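Local coordinates for acyl-homoserine-lactone synthase (Mesorhizobium sp. ORS 3359, PDB 6WNS), which probably makes acyl-homoserine lactone quorum-sensing signals from an acyl-coenzyme A donor and S-adenosylmethionine, as an acyltransferase of the autoinducer synthase family, at residues 76-82 and 94-98; 99-103 and 138-144. One frame throughout, in Å; residues are numbered along the deposited sequence.

How the contacts relate
Strand 69-75 runs out into residues 76-82, which lead into the short helix 81-84. The chain then loops back, and contact 1 closes this excursion by laying residues 94-98 beside 76-82. Residue 99 follows at once and strand 100-108 begins. After helix 121-135, contact 2 closes a longer excursion by pairing 99-103 with 138-144. The two contacts neither nest nor cross; they stand in series, their centres about 8 Å apart. They also touch. Thr-76 OG1 lies 2.6 Å from Ile-100 O, a probable hydrogen bond, and Glu-102 of contact 2 meets the start of helix 81-84. Together they join the loop region to the middle of the mixed sheet.

Contact 1. Residues 76-82 and 94-98; sequences TLEPHLM and PPRAA
Arg-96 reaches across the turn at 76-80 and binds its backbone. Its NE gives a nearly straight hydrogen bond to Thr-76 O (2.8 Å, 165° at the hydrogen). The oxygen lies in the guanidinium plane, and the bond runs nearly along the C=O axis. NH2 adds a weak bond to the same oxygen and lies 3.2 Å from Glu-78 O. A bend at chi3 swings the guanidinium back toward the turn. Its plane stands 76° from the His-80 ring, and Arg-96 NE comes to the edge of the ring, 3.7 Å from His-80 CE1. His-80 ND1 donates to Glu-78 O in the ring plane (2.9 Å), which fixes how the ring is turned. His-80 is also the N-cap residue of helix 81-84.

Leu-77 starts away from 94-98, but its branches turn back over the Ala-97 to Ala-98 backbone. CG lies 3.7 Å from Ala-97 C, and CD1 rests on Ala-98. A water bridges the backbones, accepting from Leu-77 N and donating to Ala-97 O.

Thr-76 OG1 sits between the backbone N and the carbonyl carbon (chi1 54°), where it accepts from Ala-97 N at 3.0 Å. The hydroxyl, whose second partner is Ile-100 O, ties the turn both to the loop and to the start of strand 100-108. Thr-76 CG2 lies over the rim of one face of the His-80 ring. Met-82 SD packs on Pro-94 CB at 3.7 Å.

The chemistry is mostly side chain to backbone: Arg-96 and Thr-76 make the direct hydrogen bonds between a loop that leads into a helix and a second loop, while Leu-77 and Met-82 add apolar contacts. Pro-95 O and His-80 NE2 are buried without a polar partner, and a positive guanidinium beside the ring would probably disfavour a doubly protonated histidine.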
ATOM      1  N   THR A  76      -6.936  -6.349   8.779  1.00 55.52           N
ATOM      2  CA  THR A  76      -7.246  -7.720   8.288  1.00 55.25           C
ATOM      3  C   THR A  76      -8.466  -8.307   9.013  1.00 58.66           C
ATOM      4  O   THR A  76      -9.026  -9.265   8.467  1.00 60.22           O
ATOM      5  CB  THR A  76      -6.090  -8.705   8.409  1.00 59.79           C
ATOM      6  OG1 THR A  76      -5.607  -8.727   9.765  1.00 61.20           O
ATOM      7  CG2 THR A  76      -5.021  -8.415   7.385  1.00 57.00           C
ATOM      8  N   LEU A  77      -8.888  -7.759  10.159  1.00 58.25           N
ATOM      9  CA  LEU A  77     -10.119  -8.228  10.835  1.00 60.48           C
ATOM     10  C   LEU A  77     -11.339  -7.748  10.051  1.00 57.54           C
ATOM     11  O   LEU A  77     -12.405  -8.205  10.316  1.00 57.31           O
ATOM     12  CB  LEU A  77     -10.171  -7.746  12.293  1.00 65.28           C
ATOM     13  CG  LEU A  77      -9.169  -8.372  13.272  1.00 67.70           C
ATOM     14  CD1 LEU A  77      -9.344  -7.781  14.665  1.00 73.89           C
ATOM     15  CD2 LEU A  77      -9.253  -9.903  13.316  1.00 70.72           C
ATOM     16  N   GLU A  78     -11.203  -6.771   9.159  1.00 54.28           N
ATOM     17  CA  GLU A  78     -12.296  -6.326   8.269  1.00 51.63           C
ATOM     18  C   GLU A  78     -12.139  -7.088   6.971  1.00 50.76           C
ATOM     19  O   GLU A  78     -11.011  -7.469   6.669  1.00 50.59           O
ATOM     20  CB  GLU A  78     -12.124  -4.833   7.924  1.00 50.72           C
ATOM     21  CG  GLU A  78     -12.367  -3.912   9.089  1.00 50.78           C
ATOM     22  CD  GLU A  78     -13.784  -3.977   9.621  1.00 55.60           C
ATOM     23  OE1 GLU A  78     -14.763  -4.100   8.805  1.00 49.41           O
ATOM     24  OE2 GLU A  78     -13.907  -3.930  10.853  1.00 62.94           O
ATOM     25  N   PRO A  79     -13.204  -7.174   6.142  1.00 52.06           N
ATOM     26  CA  PRO A  79     -13.087  -7.661   4.773  1.00 51.21           C
ATOM     27  C   PRO A  79     -12.015  -6.879   4.018  1.00 49.56           C
ATOM     28  O   PRO A  79     -11.933  -5.666   4.141  1.00 49.02           O
ATOM     29  CB  PRO A  79     -14.490  -7.480   4.167  1.00 53.03           C
ATOM     30  CG  PRO A  79     -15.307  -6.658   5.143  1.00 53.53           C
ATOM     31  CD  PRO A  79     -14.577  -6.748   6.452  1.00 53.56           C
ATOM     32  N   HIS A  80     -11.168  -7.607   3.300  1.00 48.45           N
ATOM     33  CA  HIS A  80     -10.044  -7.017   2.561  1.00 48.85           C
ATOM     34  C   HIS A  80      -9.813  -7.823   1.273  1.00 47.09           C
ATOM     35  O   HIS A  80     -10.608  -8.756   1.010  1.00 50.82           O
ATOM     36  CB  HIS A  80      -8.849  -6.865   3.481  1.00 48.96           C
ATOM     37  CG  HIS A  80      -8.337  -8.159   4.018  1.00 50.97           C
ATOM     38  ND1 HIS A  80      -8.960  -8.788   5.095  1.00 51.82           N
ATOM     39  CD2 HIS A  80      -7.254  -8.905   3.730  1.00 55.14           C
ATOM     40  CE1 HIS A  80      -8.268  -9.876   5.419  1.00 55.70           C
ATOM     41  NE2 HIS A  80      -7.249  -9.965   4.598  1.00 55.13           N
ATOM     42  N   LEU A  81      -8.936  -7.345   0.397  1.00 45.42           N
ATOM     43  CA  LEU A  81      -8.818  -7.930  -0.962  1.00 45.66           C
ATOM     44  C   LEU A  81      -8.494  -9.435  -0.846  1.00 46.10           C
ATOM     45  O   LEU A  81      -9.145 -10.262  -1.506  1.00 47.46           O
ATOM     46  CB  LEU A  81      -7.714  -7.243  -1.760  1.00 47.00           C
ATOM     47  CG  LEU A  81      -7.594  -7.747  -3.196  1.00 44.04           C
ATOM     48  CD1 LEU A  81      -8.797  -7.320  -4.008  1.00 46.22           C
ATOM     49  CD2 LEU A  81      -6.354  -7.210  -3.848  1.00 46.40           C
ATOM     50  N   MET A  82      -7.572  -9.757   0.022  1.00 47.46           N
ATOM     51  CA  MET A  82      -7.100 -11.163   0.141  1.00 51.76           C
ATOM     52  C   MET A  82      -8.215 -11.994   0.729  1.00 55.91           C
ATOM     53  O   MET A  82      -8.311 -13.173   0.325  1.00 61.55           O
ATOM     54  CB  MET A  82      -5.822 -11.313   0.970  1.00 55.86           C
ATOM     55  CG  MET A  82      -5.069 -12.619   0.664  1.00 60.64           C
ATOM     56  SD  MET A  82      -3.726 -13.000   1.790  1.00 61.77           S
ATOM     57  CE  MET A  82      -2.651 -11.585   1.541  1.00 61.38           C
ATOM     58  N   PRO A  94      -6.494 -16.399   4.814  1.00 69.50           N
ATOM     59  CA  PRO A  94      -5.598 -15.260   4.954  1.00 70.09           C
ATOM     60  C   PRO A  94      -5.378 -14.926   6.419  1.00 69.28           C
ATOM     61  O   PRO A  94      -6.223 -15.244   7.269  1.00 72.69           O
ATOM     62  CB  PRO A  94      -6.305 -14.070   4.258  1.00 65.73           C
ATOM     63  CG  PRO A  94      -7.598 -14.611   3.682  1.00 65.23           C
ATOM     64  CD  PRO A  94      -7.763 -16.034   4.170  1.00 71.20           C
ATOM     65  N   PRO A  95      -4.198 -14.369   6.752  1.00 69.48           N
ATOM     66  CA  PRO A  95      -3.899 -13.963   8.112  1.00 70.87           C
ATOM     67  C   PRO A  95      -4.767 -12.759   8.529  1.00 70.74           C
ATOM     68  O   PRO A  95      -4.884 -11.797   7.785  1.00 63.39           O
ATOM     69  CB  PRO A  95      -2.396 -13.675   8.076  1.00 72.33           C
ATOM     70  CG  PRO A  95      -2.119 -13.306   6.641  1.00 69.75           C
ATOM     71  CD  PRO A  95      -3.058 -14.183   5.844  1.00 70.13           C
ATOM     72  N   ARG A  96      -5.419 -12.893   9.684  1.00 70.43           N
ATOM     73  CA  ARG A  96      -6.415 -11.951  10.244  1.00 72.69           C
ATOM     74  C   ARG A  96      -6.133 -11.746  11.742  1.00 76.53           C
ATOM     75  O   ARG A  96      -6.256 -12.690  12.530  1.00 77.75           O
ATOM     76  CB  ARG A  96      -7.826 -12.472   9.937  1.00 75.06           C
ATOM     77  CG  ARG A  96      -8.047 -12.807   8.465  1.00 75.67           C
ATOM     78  CD  ARG A  96      -9.493 -13.033   8.085  1.00 72.43           C
ATOM     79  NE  ARG A  96     -10.196 -11.777   7.909  1.00 68.36           N
ATOM     80  CZ  ARG A  96     -11.383 -11.632   7.319  1.00 67.67           C
ATOM     81  NH1 ARG A  96     -12.016 -12.680   6.827  1.00 64.32           N
ATOM     82  NH2 ARG A  96     -11.933 -10.433   7.205  1.00 65.04           N
ATOM     83  N   ALA A  97      -5.733 -10.549  12.150  1.00 75.48           N
ATOM     84  CA  ALA A  97      -5.357 -10.269  13.555  1.00 75.08           C
ATOM     85  C   ALA A  97      -5.521  -8.780  13.708  1.00 73.16           C
ATOM     86  O   ALA A  97      -5.489  -8.129  12.683  1.00 67.49           O
ATOM     87  CB  ALA A  97      -3.924 -10.676  13.799  1.00 78.41           C
ATOM     88  N   ALA A  98      -5.693  -8.281  14.914  1.00 71.55           N
ATOM     89  CA  ALA A  98      -5.724  -6.829  15.187  1.00 73.09           C
ATOM     90  C   ALA A  98      -4.387  -6.187  14.727  1.00 71.07           C
ATOM     91  O   ALA A  98      -4.427  -4.991  14.324  1.00 71.92           O
ATOM     92  CB  ALA A  98      -5.985  -6.586  16.668  1.00 75.70           C
TER
HETATM   93  O   HOH W   1      -7.137  -5.923  11.779  1.00 53.72           O

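Contact 2. Residues 99-103 and 138-144; sequences EIFEW and IRQISVV
Ile-138 CD1 makes a CH-pi contact over the centre of the Phe-101 ring, 3.4 Å from the centroid and 14° off the ring normal. The two side chains cross at about a right angle. CG1 of Ile-138 lies anti to its carbonyl carbon (chi1 -51°), and this carries CD1 onto the ring face. Leu-73 and Pro-75 also touch Phe-101. Replacing Phe-101 by an alanine would remove the ring and would probably open a gap beside Ile-138 CD1, with the CH-pi contact lost. Farther along the same face, Ile-141 CG2 packs on Trp-103 CB at 3.4 Å. Val-143 CG2 approaches the indole at CE3. From helix 121-135, Leu-126 and Leu-129 touch Trp-103, and Ala-133 touches Ile-138 and Ile-141.

The backbones form a parallel ladder, with segment axes 32° apart. Phe-101 N donates to Gln-140 O, Ser-142 N to Phe-101 O (2.9 Å), and Trp-103 N to Ser-142 O (2.8 Å). Strand 100-108, helix 121-135 and strand 140-146 make a beta-alpha-beta crossover, consistent with the acetyltransferase-like fold of this family.

On the other face, Ile-100 and Gln-140 lie side by side, with Ile-100 CD1 3.4 Å from Gln-140 OE1. Gln-140 NE2 is hydrogen-bonded to Asp-180 OD1. Glu-102 CB and CG pass Ser-142 OG, while its carboxylate accepts from Leu-81 N and Met-82 N. A water links Trp-103 O to Val-144 N. At the start of the pair, Arg-139 N donates to Glu-99 O (2.7 Å). Glu-99 OE1 and Arg-139 NH1 form a long salt bridge of 3.7 Å, the oxygen well out of the guanidinium plane.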
ATOM      1  N   GLU A  99      -3.294  -7.006  14.786  1.00 71.80           N
ATOM      2  CA  GLU A  99      -1.861  -6.570  14.726  1.00 76.39           C
ATOM      3  C   GLU A  99      -1.447  -6.470  13.243  1.00 72.31           C
ATOM      4  O   GLU A  99      -0.301  -6.029  12.941  1.00 73.06           O
ATOM      5  CB  GLU A  99      -0.915  -7.537  15.477  1.00 82.88           C
ATOM      6  CG  GLU A  99      -1.603  -8.510  16.444  1.00 87.42           C
ATOM      7  CD  GLU A  99      -1.287  -8.341  17.925  1.00104.03           C
ATOM      8  OE1 GLU A  99      -0.216  -8.837  18.406  1.00114.65           O
ATOM      9  OE2 GLU A  99      -2.144  -7.770  18.642  1.00113.86           O
ATOM     10  N   ILE A 100      -2.361  -6.889  12.352  1.00 70.61           N
ATOM     11  CA  ILE A 100      -2.052  -7.208  10.922  1.00 66.35           C
ATOM     12  C   ILE A 100      -2.968  -6.385  10.022  1.00 62.10           C
ATOM     13  O   ILE A 100      -4.180  -6.577  10.146  1.00 60.40           O
ATOM     14  CB  ILE A 100      -2.215  -8.719  10.670  1.00 66.75           C
ATOM     15  CG1 ILE A 100      -1.282  -9.548  11.569  1.00 73.92           C
ATOM     16  CG2 ILE A 100      -2.009  -9.058   9.206  1.00 64.78           C
ATOM     17  CD1 ILE A 100      -1.208 -11.023  11.207  1.00 74.93           C
ATOM     18  N   PHE A 101      -2.400  -5.641   9.041  1.00 59.67           N
ATOM     19  CA  PHE A 101      -3.202  -4.814   8.097  1.00 55.34           C
ATOM     20  C   PHE A 101      -2.837  -5.256   6.696  1.00 57.96           C
ATOM     21  O   PHE A 101      -1.729  -5.777   6.486  1.00 60.75           O
ATOM     22  CB  PHE A 101      -2.976  -3.312   8.283  1.00 56.65           C
ATOM     23  CG  PHE A 101      -3.807  -2.675   9.383  1.00 59.51           C
ATOM     24  CD1 PHE A 101      -4.616  -1.567   9.129  1.00 61.60           C
ATOM     25  CD2 PHE A 101      -3.852  -3.240  10.648  1.00 61.35           C
ATOM     26  CE1 PHE A 101      -5.351  -0.985  10.150  1.00 57.29           C
ATOM     27  CE2 PHE A 101      -4.572  -2.648  11.677  1.00 61.31           C
ATOM     28  CZ  PHE A 101      -5.314  -1.523  11.421  1.00 61.37           C
ATOM     29  N   GLU A 102      -3.773  -5.130   5.777  1.00 54.52           N
ATOM     30  CA  GLU A 102      -3.506  -5.523   4.372  1.00 52.73           C
ATOM     31  C   GLU A 102      -3.099  -4.255   3.635  1.00 50.54           C
ATOM     32  O   GLU A 102      -3.831  -3.276   3.745  1.00 48.57           O
ATOM     33  CB  GLU A 102      -4.702  -6.212   3.745  1.00 51.53           C
ATOM     34  CG  GLU A 102      -4.428  -6.482   2.285  1.00 49.96           C
ATOM     35  CD  GLU A 102      -5.618  -6.811   1.432  1.00 46.09           C
ATOM     36  OE1 GLU A 102      -6.563  -6.007   1.433  1.00 44.77           O
ATOM     37  OE2 GLU A 102      -5.583  -7.916   0.757  1.00 50.42           O
ATOM     38  N   TRP A 103      -2.003  -4.350   2.884  1.00 51.03           N
ATOM     39  CA  TRP A 103      -1.476  -3.370   1.904  1.00 51.58           C
ATOM     40  C   TRP A 103      -2.150  -3.570   0.545  1.00 49.31           C
ATOM     41  O   TRP A 103      -2.088  -4.712   0.003  1.00 50.86           O
ATOM     42  CB  TRP A 103       0.027  -3.559   1.797  1.00 52.45           C
ATOM     43  CG  TRP A 103       0.789  -2.606   0.938  1.00 52.89           C
ATOM     44  CD1 TRP A 103       0.441  -1.360   0.509  1.00 51.88           C
ATOM     45  CD2 TRP A 103       2.142  -2.818   0.499  1.00 54.71           C
ATOM     46  NE1 TRP A 103       1.490  -0.797  -0.183  1.00 51.43           N
ATOM     47  CE2 TRP A 103       2.547  -1.652  -0.180  1.00 51.81           C
ATOM     48  CE3 TRP A 103       3.082  -3.848   0.694  1.00 57.53           C
ATOM     49  CZ2 TRP A 103       3.805  -1.533  -0.752  1.00 56.20           C
ATOM     50  CZ3 TRP A 103       4.323  -3.741   0.124  1.00 58.37           C
ATOM     51  CH2 TRP A 103       4.686  -2.590  -0.585  1.00 59.61           C
ATOM     52  N   ILE A 138       0.933  -1.822  14.215  1.00 78.40           N
ATOM     53  CA  ILE A 138       0.771  -2.861  13.166  1.00 78.72           C
ATOM     54  C   ILE A 138       2.140  -3.541  13.104  1.00 79.67           C
ATOM     55  O   ILE A 138       3.141  -2.774  13.083  1.00 85.65           O
ATOM     56  CB  ILE A 138       0.432  -2.192  11.826  1.00 69.83           C
ATOM     57  CG1 ILE A 138      -0.739  -1.238  12.076  1.00 66.34           C
ATOM     58  CG2 ILE A 138       0.242  -3.247  10.731  1.00 69.05           C
ATOM     59  CD1 ILE A 138      -1.479  -0.743  10.923  1.00 63.83           C
ATOM     60  N   ARG A 139       2.138  -4.860  13.338  1.00 79.53           N
ATOM     61  CA  ARG A 139       3.395  -5.656  13.522  1.00 85.22           C
ATOM     62  C   ARG A 139       3.702  -6.376  12.201  1.00 82.27           C
ATOM     63  O   ARG A 139       4.947  -6.584  11.833  1.00 85.79           O
ATOM     64  CB  ARG A 139       3.217  -6.633  14.677  1.00 89.78           C
ATOM     65  CG  ARG A 139       2.700  -5.961  15.933  1.00 94.36           C
ATOM     66  CD  ARG A 139       3.827  -5.543  16.851  1.00103.44           C
ATOM     67  NE  ARG A 139       4.595  -6.664  17.383  1.00112.01           N
ATOM     68  CZ  ARG A 139       4.239  -7.410  18.430  1.00117.13           C
ATOM     69  NH1 ARG A 139       3.088  -7.196  19.045  1.00120.52           N
ATOM     70  NH2 ARG A 139       5.011  -8.403  18.825  1.00117.50           N
ATOM     71  N   GLN A 140       2.642  -6.714  11.453  1.00 80.42           N
ATOM     72  CA  GLN A 140       2.834  -7.296  10.111  1.00 76.13           C
ATOM     73  C   GLN A 140       1.859  -6.672   9.095  1.00 69.69           C
ATOM     74  O   GLN A 140       0.738  -6.159   9.505  1.00 69.32           O
ATOM     75  CB  GLN A 140       2.664  -8.809  10.156  1.00 79.26           C
ATOM     76  CG  GLN A 140       3.660  -9.488  11.117  1.00 89.26           C
ATOM     77  CD  GLN A 140       3.214 -11.011  11.225  1.00 93.69           C
ATOM     78  OE1 GLN A 140       2.122 -11.339  11.475  1.00 94.28           O
ATOM     79  NE2 GLN A 140       4.089 -11.947  10.859  1.00 94.86           N
ATOM     80  N   ILE A 141       2.205  -6.845   7.807  1.00 69.95           N
ATOM     81  CA  ILE A 141       1.376  -6.352   6.653  1.00 66.43           C
ATOM     82  C   ILE A 141       1.229  -7.496   5.649  1.00 66.01           C
ATOM     83  O   ILE A 141       2.372  -8.108   5.261  1.00 72.81           O
ATOM     84  CB  ILE A 141       2.034  -5.146   5.966  1.00 67.77           C
ATOM     85  CG1 ILE A 141       2.070  -3.924   6.882  1.00 67.97           C
ATOM     86  CG2 ILE A 141       1.302  -4.827   4.651  1.00 64.59           C
ATOM     87  CD1 ILE A 141       3.283  -3.048   6.621  1.00 72.35           C
ATOM     88  N   SER A 142      -0.115  -7.839   5.337  1.00 62.01           N
ATOM     89  CA  SER A 142      -0.431  -8.857   4.307  1.00 62.71           C
ATOM     90  C   SER A 142      -0.609  -8.143   2.968  1.00 59.62           C
ATOM     91  O   SER A 142      -0.972  -6.941   2.993  1.00 58.07           O
ATOM     92  CB  SER A 142      -1.605  -9.714   4.656  1.00 62.88           C
ATOM     93  OG  SER A 142      -2.786  -8.960   4.762  1.00 60.10           O
ATOM     94  N   VAL A 143      -0.299  -8.814   1.853  1.00 61.82           N
ATOM     95  CA  VAL A 143      -0.394  -8.165   0.508  1.00 58.92           C
ATOM     96  C   VAL A 143      -0.501  -9.236  -0.568  1.00 60.56           C
ATOM     97  O   VAL A 143       0.108 -10.335  -0.476  1.00 56.92           O
ATOM     98  CB  VAL A 143       0.802  -7.226   0.288  1.00 61.25           C
ATOM     99  CG1 VAL A 143       2.123  -8.017   0.245  1.00 69.58           C
ATOM    100  CG2 VAL A 143       0.684  -6.337  -0.935  1.00 58.69           C
ATOM    101  N   VAL A 144      -1.216  -8.881  -1.606  1.00 52.52           N
ATOM    102  CA  VAL A 144      -1.314  -9.618  -2.887  1.00 53.25           C
ATOM    103  C   VAL A 144      -0.549  -8.750  -3.890  1.00 57.68           C
ATOM    104  O   VAL A 144      -0.887  -7.525  -4.007  1.00 50.19           O
ATOM    105  CB  VAL A 144      -2.797  -9.777  -3.303  1.00 53.50           C
ATOM    106  CG1 VAL A 144      -2.887 -10.510  -4.652  1.00 53.86           C
ATOM    107  CG2 VAL A 144      -3.659 -10.462  -2.236  1.00 54.52           C
TER
HETATM  108  O   HOH W   2      -3.345  -6.993  -1.009  1.00 46.00           O